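Local coordinates for hemolysin-related protein (Vibrio cholerae serotype O1, PDB 6MLT) that probably helps biofilms of this bacterium adhere to surfaces, as a secreted matrix protein that binds metal ions and carbohydrate, at residues A[221-226]-A[274-279]; A[446-451]-A[476-481]; A[466-471]-A[491-496]. All coordinates share one frame; numbering follows the deposited sequence.

Contact 1 of 3, residues A[221-226]-A[274-279]; sequences VWFSSV and GSVQAV
Three polar bonds join Phe223 and Ser225 to Ser275 and Gln277, an example of how a side chain can tie together two strands that belong to different sheets. One bond is purely backbone: Phe223 N donates to Ser275 O at 2.8 Å. The other two use both ends of the Gln277 amide. Gln277 NE2 reaches Phe223 O at 2.9 Å, approaching from above the carbonyl plane while lying nearly in its own amide plane, and also bonds Ser240 OG. Gln277 OE1 accepts from Ser225 OG at 2.8 Å in an almost straight line with the C=O. With both ends held, the amide has little freedom to flip; the bend at chi2 (72°) turns it back toward 221-226.

Van der Waals contacts fill the remainder. Val276 CG2 lies 3.7 Å from Phe223 CB, and Val279 CG2 packs on Ser225 CB at 3.6 Å. The Phe223 ring also meets the rings of Trp521 and Tyr576. Its edge is presented to Ser275 O.

Strands 224-226 and 277-279 run parallel, their axes 9° apart and separated by 7.2 Å. They are the first strands of successive four-stranded blades, side by side as in a beta-propeller.

Contact 2 of 3, residues A[446-451]-A[476-481]; sequences VYAGYY and IGVSAY
Val478 is the bump in this contact, and the hollow that receives it lies between Val446 and Ala448. These two residues point toward 476-481, whereas Tyr447 between them turns its side chain the other way and leaves mainly its backbone as the floor of the notch. With chi1 at -64°, the two methyls of Val478 divide between the walls. Val478 CG2 goes to one side, 3.6 Å from Val446 O and somewhat farther from the methyl Val446 CG1; Val478 CG1 goes to the other, 4.2 Å from Ala448 CB. The floor is met as well, since Val478 CG2 stands 4.2 Å from Tyr447 CA.

The fit is reciprocal. The small Ala448 CB enters the gap between Val478 and Ile476, where its closest neighbour is Ile476 CG2 at 3.5 Å. That methyl faces Ala448 while the CG1 branch of Ile476 leads away; the side chain also touches Glu522. Val453, from the next strand of the same blade, touches both Val446 and Ala448.

Beside the apolar contact, two bound waters bridge the backbones. One water accepts from Ala448 N at 2.9 Å and also approaches Ile476 O; a second lies 2.8 Å from Ala448 O and close to Ile476 O too. The backbones are thus joined through these waters near the end of strand 446-448.

Strands 446-448 and 478-481 cross at 145°, belonging to different sheets. Small aliphatic side chains interlocking between the faces of adjacent blades form the hydrophobic blade interface of a beta-propeller.

Contact 3 of 3, residues A[466-471]-A[491-496]; sequences VANDDL and VLVQDR
Asn468 reaches Gln494 because its chi1 of -169° extends CG away from the backbone N and carries the amide across to the other segment. In Arg496 the first torsion, with CG anti to the carbonyl carbon, lays CG beside the Asp469 carboxylate, and the bends at chi2 and chi3 then turn the guanidinium onward.

The Asn468 amide is used at both ends. Asn468 ND2 donates to Gln494 O at 3.1 Å, nearly straight (175°) and in the amide plane, though above the plane of the accepting carbonyl. Asn468 OD1 rests 3.4 Å from Asp495 CB and takes its bond from Arg500. The Asp495 carboxylate, turned only 20° from that amide plane, has a salt bridge with Arg498.

Asp469 and Arg496 pair indirectly. Asp469 OD2 is 3.8 Å from the aliphatic Arg496 CG, while a water bonds Asp469 OD1 and Arg496 NH1, the latter at 2.8 Å. Ser548 and Ser517 take other guanidinium N-H groups. A weak bond from Arg496 N to Asp469 O, 3.5 Å long, adds little.

Asp469 OD1 also accepts from Leu471 N, making an Asx turn. That turn lies in the connection from the outermost strand of one propeller blade to the first strand of the next, here resting against the turn after strand 490-494.

Overall arrangement
After several earlier blades the chain builds that of strands 224-227 to 262-266, and contact 1 closes the loop around it by setting the start of that blade beside strand 277-279. The chain then departs through a long insertion containing the beta-prism lectin region and returns as strand 443-448, the neighbour of 277-279. Contacts 2 and 3 follow, and they cross: 446-451, 466-471, 476-481 and 491-496 alternate along the sequence, with the contact centres 7 Å apart. Both join the interrupted blade to the one after it. The three contacts therefore span three consecutive blades, with the sheet 277-279 to 462-467 in the middle.

Contact 1 of 3, residues A[221-226]-A[274-279]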
loop_
_atom_site.group_PDB
_atom_site.type_symbol
_atom_site.label_atom_id
_atom_site.label_comp_id
_atom_site.label_asym_id
_atom_site.label_seq_id
_atom_site.Cartn_x
_atom_site.Cartn_y
_atom_site.Cartn_z
ATOM N N VAL A 221 0.755 2.797 21.029
ATOM C CA VAL A 221 1.049 2.402 19.657
ATOM C C VAL A 221 0.646 3.552 18.746
ATOM O O VAL A 221 -0.508 3.996 18.765
ATOM C CB VAL A 221 0.311 1.111 19.270
ATOM C CG1 VAL A 221 0.611 0.740 17.835
ATOM C CG2 VAL A 221 0.689 -0.031 20.207
ATOM N N TRP A 222 1.591 4.029 17.949
ATOM C CA TRP A 222 1.385 5.181 17.082
ATOM C C TRP A 222 1.025 4.676 15.682
ATOM O O TRP A 222 0.129 3.830 15.582
ATOM C CB TRP A 222 2.610 6.093 17.160
ATOM C CG TRP A 222 2.571 7.015 18.336
ATOM C CD1 TRP A 222 2.645 6.672 19.652
ATOM C CD2 TRP A 222 2.447 8.443 18.298
ATOM N NE1 TRP A 222 2.574 7.797 20.438
ATOM C CE2 TRP A 222 2.457 8.898 19.629
ATOM C CE3 TRP A 222 2.328 9.377 17.265
ATOM C CZ2 TRP A 222 2.353 10.248 19.958
ATOM C CZ3 TRP A 222 2.230 10.722 17.595
ATOM C CH2 TRP A 222 2.242 11.141 18.925
ATOM N N PHE A 223 1.673 5.131 14.615
ATOM C CA PHE A 223 1.171 4.891 13.275
ATOM C C PHE A 223 1.478 3.476 12.813
ATOM O O PHE A 223 2.432 2.829 13.264
ATOM C CB PHE A 223 1.759 5.917 12.307
ATOM C CG PHE A 223 1.331 7.325 12.612
ATOM C CD1 PHE A 223 0.086 7.777 12.215
ATOM C CD2 PHE A 223 2.155 8.185 13.318
ATOM C CE1 PHE A 223 -0.324 9.068 12.510
ATOM C CE2 PHE A 223 1.742 9.475 13.616
ATOM C CZ PHE A 223 0.504 9.911 13.206
ATOM N N SER A 224 0.637 2.995 11.908
ATOM C CA SER A 224 0.730 1.653 11.384
ATOM C C SER A 224 0.624 1.700 9.869
ATOM O O SER A 224 0.192 2.696 9.276
ATOM C CB SER A 224 -0.368 0.753 11.971
ATOM O OG SER A 224 -1.650 1.254 11.638
ATOM N N SER A 225 1.060 0.605 9.262
ATOM C CA SER A 225 1.003 0.367 7.832
ATOM C C SER A 225 0.454 -1.034 7.622
ATOM O O SER A 225 0.691 -1.929 8.435
ATOM C CB SER A 225 2.399 0.461 7.181
ATOM O OG SER A 225 3.030 1.702 7.446
ATOM N N VAL A 226 -0.261 -1.231 6.523
ATOM C CA VAL A 226 -0.709 -2.557 6.121
ATOM C C VAL A 226 -0.005 -2.901 4.820
ATOM O O VAL A 226 0.189 -2.034 3.960
ATOM C CB VAL A 226 -2.245 -2.629 5.986
ATOM C CG1 VAL A 226 -2.751 -1.654 4.944
ATOM C CG2 VAL A 226 -2.688 -4.043 5.665
ATOM N N GLY A 274 10.643 5.867 17.198
ATOM C CA GLY A 274 9.966 5.551 15.958
ATOM C C GLY A 274 8.457 5.572 16.116
ATOM O O GLY A 274 7.912 4.830 16.940
ATOM N N SER A 275 7.768 6.428 15.349
ATOM C CA SER A 275 6.314 6.530 15.416
ATOM C C SER A 275 5.606 6.091 14.145
ATOM O O SER A 275 4.389 5.868 14.185
ATOM C CB SER A 275 5.880 7.973 15.713
ATOM O OG SER A 275 5.890 8.764 14.530
ATOM N N VAL A 276 6.319 5.980 13.023
ATOM C CA VAL A 276 5.685 5.798 11.723
ATOM C C VAL A 276 6.698 5.146 10.798
ATOM O O VAL A 276 7.910 5.282 10.987
ATOM C CB VAL A 276 5.174 7.152 11.161
ATOM C CG1 VAL A 276 6.338 8.101 10.901
ATOM C CG2 VAL A 276 4.356 6.951 9.885
ATOM N N GLN A 277 6.192 4.412 9.807
ATOM C CA GLN A 277 7.014 3.733 8.823
ATOM C C GLN A 277 6.456 3.979 7.434
ATOM O O GLN A 277 5.291 4.351 7.264
ATOM C CB GLN A 277 7.059 2.209 9.040
ATOM C CG GLN A 277 6.693 1.737 10.416
ATOM C CD GLN A 277 5.200 1.865 10.742
ATOM O OE1 GLN A 277 4.342 1.883 9.861
ATOM N NE2 GLN A 277 4.898 1.965 12.020
ATOM N N ALA A 278 7.315 3.758 6.444
ATOM C CA ALA A 278 6.910 3.571 5.060
ATOM C C ALA A 278 7.247 2.139 4.668
ATOM O O ALA A 278 8.260 1.589 5.109
ATOM C CB ALA A 278 7.606 4.572 4.127
ATOM N N VAL A 279 6.379 1.526 3.865
ATOM C CA VAL A 279 6.525 0.134 3.454
ATOM C C VAL A 279 6.382 0.087 1.941
ATOM O O VAL A 279 5.359 0.525 1.399
ATOM C CB VAL A 279 5.477 -0.770 4.126
ATOM C CG1 VAL A 279 5.687 -2.229 3.727
ATOM C CG2 VAL A 279 5.515 -0.590 5.645
#

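Contact 2 of 3, residues A[446-451]-A[476-481]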
loop_
_atom_site.group_PDB
_atom_site.type_symbol
_atom_site.label_atom_id
_atom_site.label_comp_id
_atom_site.label_asym_id
_atom_site.label_seq_id
_atom_site.Cartn_x
_atom_site.Cartn_y
_atom_site.Cartn_z
ATOM N N VAL A 446 10.836 0.852 6.484
ATOM C CA VAL A 446 11.809 1.870 6.861
ATOM C C VAL A 446 11.160 2.844 7.830
ATOM O O VAL A 446 9.981 3.193 7.682
ATOM C CB VAL A 446 12.377 2.600 5.625
ATOM C CG1 VAL A 446 11.295 3.386 4.902
ATOM C CG2 VAL A 446 13.545 3.501 6.019
ATOM N N TYR A 447 11.934 3.281 8.824
ATOM C CA TYR A 447 11.450 4.246 9.799
ATOM C C TYR A 447 12.628 4.967 10.433
ATOM O O TYR A 447 13.764 4.483 10.423
ATOM C CB TYR A 447 10.598 3.579 10.885
ATOM C CG TYR A 447 11.386 2.840 11.948
ATOM C CD1 TYR A 447 11.827 1.539 11.736
ATOM C CD2 TYR A 447 11.663 3.433 13.170
ATOM C CE1 TYR A 447 12.531 0.855 12.712
ATOM C CE2 TYR A 447 12.362 2.762 14.152
ATOM C CZ TYR A 447 12.793 1.474 13.921
ATOM O OH TYR A 447 13.491 0.806 14.903
ATOM N N ALA A 448 12.330 6.134 10.995
ATOM C CA ALA A 448 13.310 6.946 11.696
ATOM C C ALA A 448 13.104 6.824 13.200
ATOM O O ALA A 448 11.972 6.914 13.686
ATOM C CB ALA A 448 13.205 8.410 11.274
ATOM N N GLY A 449 14.199 6.617 13.928
ATOM C CA GLY A 449 14.197 6.646 15.371
ATOM C C GLY A 449 14.828 7.915 15.902
ATOM O O GLY A 449 14.950 8.922 15.196
ATOM N N TYR A 450 15.237 7.869 17.174
ATOM C CA TYR A 450 15.913 9.029 17.759
ATOM C C TYR A 450 17.248 9.317 17.080
ATOM O O TYR A 450 17.644 10.484 16.975
ATOM C CB TYR A 450 16.134 8.821 19.257
ATOM C CG TYR A 450 14.932 9.171 20.102
ATOM C CD1 TYR A 450 14.641 10.494 20.411
ATOM C CD2 TYR A 450 14.092 8.184 20.595
ATOM C CE1 TYR A 450 13.543 10.825 21.187
ATOM C CE2 TYR A 450 12.986 8.506 21.369
ATOM C CZ TYR A 450 12.719 9.823 21.660
ATOM O OH TYR A 450 11.627 10.141 22.429
ATOM N N TYR A 451 17.941 8.276 16.607
ATOM C CA TYR A 451 19.321 8.386 16.143
ATOM C C TYR A 451 19.546 8.059 14.671
ATOM O O TYR A 451 20.565 8.498 14.118
ATOM C CB TYR A 451 20.235 7.455 16.960
ATOM C CG TYR A 451 20.224 7.685 18.461
ATOM C CD1 TYR A 451 20.185 8.964 18.998
ATOM C CD2 TYR A 451 20.269 6.612 19.340
ATOM C CE1 TYR A 451 20.176 9.164 20.376
ATOM C CE2 TYR A 451 20.264 6.797 20.708
ATOM C CZ TYR A 451 20.214 8.074 21.220
ATOM O OH TYR A 451 20.212 8.256 22.581
ATOM N N ILE A 476 10.016 11.390 13.977
ATOM C CA ILE A 476 9.962 12.030 12.669
ATOM C C ILE A 476 9.597 11.012 11.593
ATOM O O ILE A 476 9.952 9.828 11.665
ATOM C CB ILE A 476 11.291 12.734 12.340
ATOM C CG1 ILE A 476 11.177 13.561 11.050
ATOM C CG2 ILE A 476 12.435 11.722 12.213
ATOM C CD1 ILE A 476 10.188 14.732 11.136
ATOM N N GLY A 477 8.866 11.480 10.592
ATOM C CA GLY A 477 8.337 10.603 9.574
ATOM C C GLY A 477 9.275 10.403 8.396
ATOM O O GLY A 477 10.305 11.061 8.263
ATOM N N VAL A 478 8.879 9.460 7.547
ATOM C CA VAL A 478 9.540 9.162 6.287
ATOM C C VAL A 478 8.449 8.897 5.260
ATOM O O VAL A 478 7.298 8.616 5.602
ATOM C CB VAL A 478 10.477 7.940 6.392
ATOM C CG1 VAL A 478 11.617 8.223 7.363
ATOM C CG2 VAL A 478 9.697 6.707 6.834
ATOM N N SER A 479 8.822 8.989 3.985
ATOM C CA SER A 479 7.950 8.571 2.895
ATOM C C SER A 479 8.819 7.951 1.811
ATOM O O SER A 479 10.042 7.861 1.945
ATOM C CB SER A 479 7.119 9.741 2.357
ATOM O OG SER A 479 7.945 10.679 1.698
ATOM N N ALA A 480 8.177 7.521 0.728
ATOM C CA ALA A 480 8.859 6.783 -0.326
ATOM C C ALA A 480 8.437 7.314 -1.686
ATOM O O ALA A 480 7.298 7.751 -1.873
ATOM C CB ALA A 480 8.550 5.287 -0.245
ATOM N N TYR A 481 9.367 7.258 -2.637
ATOM C CA TYR A 481 9.104 7.628 -4.022
ATOM C C TYR A 481 10.276 7.167 -4.883
ATOM O O TYR A 481 11.429 7.176 -4.438
ATOM C CB TYR A 481 8.891 9.141 -4.178
ATOM C CG TYR A 481 8.823 9.571 -5.629
ATOM C CD1 TYR A 481 7.808 9.107 -6.461
ATOM C CD2 TYR A 481 9.783 10.417 -6.176
ATOM C CE1 TYR A 481 7.752 9.471 -7.800
ATOM C CE2 TYR A 481 9.734 10.793 -7.516
ATOM C CZ TYR A 481 8.719 10.312 -8.321
ATOM O OH TYR A 481 8.659 10.676 -9.647
HETATM O O HOH W 1 9.331 7.743 13.365
HETATM O O HOH W 2 9.727 7.286 10.333
#

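Contact 3 of 3, residues A[466-471]-A[491-496]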
loop_
_atom_site.group_PDB
_atom_site.type_symbol
_atom_site.label_atom_id
_atom_site.label_comp_id
_atom_site.label_asym_id
_atom_site.label_seq_id
_atom_site.Cartn_x
_atom_site.Cartn_y
_atom_site.Cartn_z
ATOM N N VAL A 466 21.107 4.550 8.736
ATOM C CA VAL A 466 21.718 5.821 8.357
ATOM C C VAL A 466 21.493 6.820 9.480
ATOM O O VAL A 466 20.346 7.135 9.820
ATOM C CB VAL A 466 21.152 6.346 7.029
ATOM C CG1 VAL A 466 21.582 7.788 6.785
ATOM C CG2 VAL A 466 21.621 5.454 5.885
ATOM N N ALA A 467 22.586 7.332 10.041
ATOM C CA ALA A 467 22.485 8.282 11.138
ATOM C C ALA A 467 21.653 9.482 10.714
ATOM O O ALA A 467 21.804 10.007 9.605
ATOM C CB ALA A 467 23.878 8.729 11.591
ATOM N N ASN A 468 20.771 9.910 11.615
ATOM C CA ASN A 468 19.767 10.932 11.323
ATOM C C ASN A 468 19.352 11.530 12.664
ATOM O O ASN A 468 18.648 10.873 13.441
ATOM C CB ASN A 468 18.582 10.322 10.580
ATOM C CG ASN A 468 17.626 11.363 10.015
ATOM O OD1 ASN A 468 17.941 12.063 9.045
ATOM N ND2 ASN A 468 16.437 11.456 10.612
ATOM N N ASP A 469 19.791 12.761 12.933
ATOM C CA ASP A 469 19.662 13.379 14.258
ATOM C C ASP A 469 18.213 13.757 14.529
ATOM O O ASP A 469 17.699 14.728 13.965
ATOM C CB ASP A 469 20.563 14.611 14.346
ATOM C CG ASP A 469 20.249 15.509 15.560
ATOM O OD1 ASP A 469 19.546 15.067 16.499
ATOM O OD2 ASP A 469 20.715 16.674 15.571
ATOM N N ASP A 470 17.552 13.015 15.415
ATOM C CA ASP A 470 16.211 13.400 15.837
ATOM C C ASP A 470 16.053 13.264 17.342
ATOM O O ASP A 470 14.993 12.869 17.841
ATOM C CB ASP A 470 15.140 12.589 15.118
ATOM C CG ASP A 470 13.790 13.247 15.223
ATOM O OD1 ASP A 470 13.776 14.490 15.145
ATOM O OD2 ASP A 470 12.770 12.549 15.394
ATOM N N LEU A 471 17.094 13.631 18.089
ATOM C CA LEU A 471 17.037 13.531 19.545
ATOM C C LEU A 471 15.842 14.274 20.127
ATOM O O LEU A 471 15.343 13.898 21.193
ATOM C CB LEU A 471 18.319 14.079 20.165
ATOM C CG LEU A 471 19.295 13.029 20.679
ATOM C CD1 LEU A 471 20.057 12.432 19.518
ATOM C CD2 LEU A 471 20.236 13.638 21.702
ATOM N N VAL A 491 13.959 6.541 -0.299
ATOM C CA VAL A 491 13.411 6.951 0.988
ATOM C C VAL A 491 13.613 8.451 1.157
ATOM O O VAL A 491 14.704 8.980 0.906
ATOM C CB VAL A 491 14.081 6.199 2.155
ATOM C CG1 VAL A 491 13.359 6.505 3.467
ATOM C CG2 VAL A 491 14.118 4.704 1.883
ATOM N N LEU A 492 12.563 9.128 1.613
ATOM C CA LEU A 492 12.606 10.554 1.901
ATOM C C LEU A 492 12.589 10.723 3.411
ATOM O O LEU A 492 11.674 10.231 4.076
ATOM C CB LEU A 492 11.425 11.291 1.271
ATOM C CG LEU A 492 11.329 11.304 -0.252
ATOM C CD1 LEU A 492 10.827 9.970 -0.788
ATOM C CD2 LEU A 492 10.408 12.426 -0.680
ATOM N N VAL A 493 13.603 11.407 3.941
ATOM C CA VAL A 493 13.819 11.510 5.376
ATOM C C VAL A 493 14.087 12.967 5.733
ATOM O O VAL A 493 14.465 13.783 4.892
ATOM C CB VAL A 493 14.989 10.620 5.858
ATOM C CG1 VAL A 493 14.817 9.193 5.361
ATOM C CG2 VAL A 493 16.334 11.186 5.409
ATOM N N GLN A 494 13.917 13.270 7.014
ATOM C CA GLN A 494 14.050 14.614 7.554
ATOM C C GLN A 494 14.718 14.511 8.917
ATOM O O GLN A 494 14.418 13.591 9.685
ATOM C CB GLN A 494 12.673 15.278 7.686
ATOM C CG GLN A 494 12.666 16.605 8.429
ATOM C CD GLN A 494 13.257 17.725 7.596
ATOM O OE1 GLN A 494 12.917 17.884 6.426
ATOM N NE2 GLN A 494 14.159 18.493 8.186
ATOM N N ASP A 495 15.634 15.437 9.216
ATOM C CA ASP A 495 16.113 15.555 10.591
ATOM C C ASP A 495 16.005 17.005 11.052
ATOM O O ASP A 495 15.093 17.715 10.622
ATOM C CB ASP A 495 17.531 14.976 10.747
ATOM C CG ASP A 495 18.626 15.774 10.039
ATOM O OD1 ASP A 495 18.373 16.830 9.423
ATOM O OD2 ASP A 495 19.787 15.312 10.131
ATOM N N ARG A 496 16.883 17.454 11.954
ATOM C CA ARG A 496 16.735 18.807 12.486
ATOM C C ARG A 496 17.044 19.868 11.435
ATOM O O ARG A 496 16.460 20.957 11.472
ATOM C CB ARG A 496 17.636 19.009 13.707
ATOM C CG ARG A 496 17.306 18.116 14.919
ATOM C CD ARG A 496 15.861 18.245 15.395
ATOM N NE ARG A 496 15.494 19.612 15.764
ATOM C CZ ARG A 496 15.823 20.201 16.907
ATOM N NH1 ARG A 496 16.550 19.559 17.809
ATOM N NH2 ARG A 496 15.434 21.448 17.144
HETATM O O HOH W 3 17.556 16.935 18.135
#